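Local coordinates for protein acetyl-CoA C-acetyltransferase (Syntrophomonas wolfei subsp. wolfei, PDB 7N7Z) that probably catalyses the thiolase reaction, the condensation of two acetyl-CoA molecules to acetoacetyl-CoA and its reversal, as a member of the thiolase family, at residues Ala181-Ser186 with Glu230-Leu235. Sequence-based numbering, arbitrary orientation.
Sequences ALALTS and ETMAKL
Within the N-terminal thiolase family region of this thiolase-fold chain, the long helix 176-196 packs against the short helical turn 229-232, part of the connection that leads on to central strand 254-264. The contact is a small apolar one between Ala183 and Leu184 on the long helix and Met232 on the turn, with no hydrogen bond across it. The backbones come nearest at the CA atoms of Leu184 and Met232, 7.3 Å apart. Met232 supplies the reach: its CG stands anti to its own carbonyl carbon (chi1 -57°). Further bends at chi2 and chi3 (-51°) fold the flexible thioether so that the methyl CE comes to rest on CB of Ala183, whose short side chain lets it approach the helix. Farther back along the same side chain, CG lies alongside Leu184 CB at 4.4 Å. The unbranched, jointed chain of methionine lets its inner and outer carbons serve two neighbouring helix positions. Ala183 and Met232 are both buried, with Ile354 and Asn249 also touching Ala183 and Ala248 also touching Met232. Beyond Met232 the chain makes a type I turn to Leu235, and Arg176, at the start of the long helix, donates from NH2 to the carbonyl oxygens of both Met232 and Leu235. The closest approach between the two segments is methyl to methyl, Met232 CE to Ala183 CB at 3.4 Å, tighter than usual van der Waals contact between carbons.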
ATOM      1  N   ALA B 181       5.608  -4.436  41.281  1.00 51.26           N
ATOM      2  CA  ALA B 181       4.743  -4.707  42.425  1.00 51.13           C
ATOM      3  C   ALA B 181       3.335  -4.179  42.179  1.00 51.86           C
ATOM      4  O   ALA B 181       2.350  -4.919  42.296  1.00 48.82           O
ATOM      5  CB  ALA B 181       5.340  -4.086  43.689  1.00 54.58           C
ATOM      6  N   LEU B 182       3.218  -2.894  41.833  1.00 47.83           N
ATOM      7  CA  LEU B 182       1.908  -2.326  41.537  1.00 48.92           C
ATOM      8  C   LEU B 182       1.243  -3.070  40.386  1.00 46.10           C
ATOM      9  O   LEU B 182       0.064  -3.434  40.463  1.00 42.91           O
ATOM     10  CB  LEU B 182       2.047  -0.839  41.208  1.00 48.71           C
ATOM     11  CG  LEU B 182       0.736  -0.065  41.045  1.00 47.03           C
ATOM     12  CD1 LEU B 182       0.880   1.350  41.580  1.00 52.62           C
ATOM     13  CD2 LEU B 182       0.291  -0.039  39.590  1.00 45.78           C
ATOM     14  N   ALA B 183       1.994  -3.313  39.309  1.00 43.14           N
ATOM     15  CA  ALA B 183       1.419  -3.957  38.134  1.00 43.69           C
ATOM     16  C   ALA B 183       0.834  -5.319  38.476  1.00 41.68           C
ATOM     17  O   ALA B 183      -0.224  -5.697  37.957  1.00 40.29           O
ATOM     18  CB  ALA B 183       2.481  -4.089  37.044  1.00 43.53           C
ATOM     19  N   LEU B 184       1.509  -6.077  39.343  1.00 42.81           N
ATOM     20  CA  LEU B 184       1.009  -7.397  39.714  1.00 41.97           C
ATOM     21  C   LEU B 184      -0.392  -7.301  40.304  1.00 41.02           C
ATOM     22  O   LEU B 184      -1.303  -8.029  39.894  1.00 38.60           O
ATOM     23  CB  LEU B 184       1.970  -8.059  40.702  1.00 41.96           C
ATOM     24  CG  LEU B 184       1.499  -9.380  41.319  1.00 41.09           C
ATOM     25  CD1 LEU B 184       1.363 -10.456  40.253  1.00 42.99           C
ATOM     26  CD2 LEU B 184       2.452  -9.828  42.416  1.00 45.98           C
ATOM     27  N   THR B 185      -0.584  -6.399  41.271  1.00 41.62           N
ATOM     28  CA  THR B 185      -1.891  -6.272  41.909  1.00 42.35           C
ATOM     29  C   THR B 185      -2.981  -5.983  40.885  1.00 41.24           C
ATOM     30  O   THR B 185      -4.111  -6.465  41.019  1.00 39.49           O
ATOM     31  CB  THR B 185      -1.853  -5.172  42.972  1.00 44.17           C
ATOM     32  OG1 THR B 185      -1.169  -4.024  42.456  1.00 52.58           O
ATOM     33  CG2 THR B 185      -1.141  -5.662  44.223  1.00 46.39           C
ATOM     34  N   SER B 186      -2.663  -5.202  39.850  1.00 39.86           N
ATOM     35  CA  SER B 186      -3.653  -4.909  38.819  1.00 42.88           C
ATOM     36  C   SER B 186      -4.045  -6.175  38.067  1.00 41.09           C
ATOM     37  O   SER B 186      -5.234  -6.466  37.894  1.00 39.80           O
ATOM     38  CB  SER B 186      -3.108  -3.854  37.856  1.00 42.44           C
ATOM     39  OG  SER B 186      -3.176  -2.563  38.434  1.00 47.11           O
ATOM     40  N   GLU B 230       8.057 -12.586  40.712  1.00 58.28           N
ATOM     41  CA  GLU B 230       9.255 -13.011  39.997  1.00 57.87           C
ATOM     42  C   GLU B 230       8.998 -13.181  38.505  1.00 57.92           C
ATOM     43  O   GLU B 230       9.930 -13.049  37.703  1.00 55.77           O
ATOM     44  CB  GLU B 230       9.784 -14.314  40.596  1.00 60.64           C
ATOM     45  CG  GLU B 230      10.553 -14.123  41.896  1.00 63.27           C
ATOM     46  CD  GLU B 230       9.649 -13.805  43.074  1.00 67.58           C
ATOM     47  OE1 GLU B 230       8.495 -14.285  43.089  1.00 70.40           O
ATOM     48  OE2 GLU B 230      10.094 -13.078  43.988  1.00 66.05           O
ATOM     49  N   THR B 231       7.757 -13.478  38.113  1.00 60.71           N
ATOM     50  CA  THR B 231       7.433 -13.525  36.691  1.00 61.55           C
ATOM     51  C   THR B 231       7.458 -12.129  36.083  1.00 60.80           C
ATOM     52  O   THR B 231       7.866 -11.953  34.929  1.00 61.34           O
ATOM     53  CB  THR B 231       6.062 -14.171  36.476  1.00 64.71           C
ATOM     54  OG1 THR B 231       5.053 -13.383  37.120  1.00 63.72           O
ATOM     55  CG2 THR B 231       6.037 -15.593  37.027  1.00 62.85           C
ATOM     56  N   MET B 232       7.020 -11.122  36.846  1.00 55.64           N
ATOM     57  CA  MET B 232       7.103  -9.747  36.372  1.00 55.48           C
ATOM     58  C   MET B 232       8.547  -9.334  36.122  1.00 54.39           C
ATOM     59  O   MET B 232       8.819  -8.553  35.202  1.00 52.13           O
ATOM     60  CB  MET B 232       6.456  -8.801  37.388  1.00 50.46           C
ATOM     61  CG  MET B 232       4.997  -9.112  37.712  1.00 49.25           C
ATOM     62  SD  MET B 232       3.811  -8.586  36.452  1.00 53.59           S
ATOM     63  CE  MET B 232       4.284  -6.876  36.194  1.00 45.87           C
ATOM     64  N   ALA B 233       9.482  -9.850  36.920  1.00 55.33           N
ATOM     65  CA  ALA B 233      10.888  -9.490  36.797  1.00 54.23           C
ATOM     66  C   ALA B 233      11.580 -10.169  35.623  1.00 60.26           C
ATOM     67  O   ALA B 233      12.710  -9.794  35.291  1.00 58.75           O
ATOM     68  CB  ALA B 233      11.629  -9.837  38.090  1.00 54.77           C
ATOM     69  N   LYS B 234      10.938 -11.149  34.988  1.00 62.85           N
ATOM     70  CA  LYS B 234      11.553 -11.896  33.899  1.00 64.41           C
ATOM     71  C   LYS B 234      11.347 -11.250  32.536  1.00 67.65           C
ATOM     72  O   LYS B 234      12.003 -11.660  31.571  1.00 66.52           O
ATOM     73  CB  LYS B 234      11.000 -13.325  33.867  1.00 68.73           C
ATOM     74  N   LEU B 235      10.463 -10.258  32.428  1.00 65.54           N
ATOM     75  CA  LEU B 235      10.189  -9.652  31.132  1.00 59.94           C
ATOM     76  C   LEU B 235      11.242  -8.594  30.806  1.00 57.52           C
ATOM     77  O   LEU B 235      11.722  -7.898  31.705  1.00 57.48           O
ATOM     78  CB  LEU B 235       8.801  -9.019  31.123  1.00 58.66           C
ATOM     79  CG  LEU B 235       7.638 -10.003  30.990  1.00 59.72           C
ATOM     80  CD1 LEU B 235       6.399  -9.454  31.672  1.00 58.90           C
ATOM     81  CD2 LEU B 235       7.359 -10.306  29.526  1.00 65.03           C
TER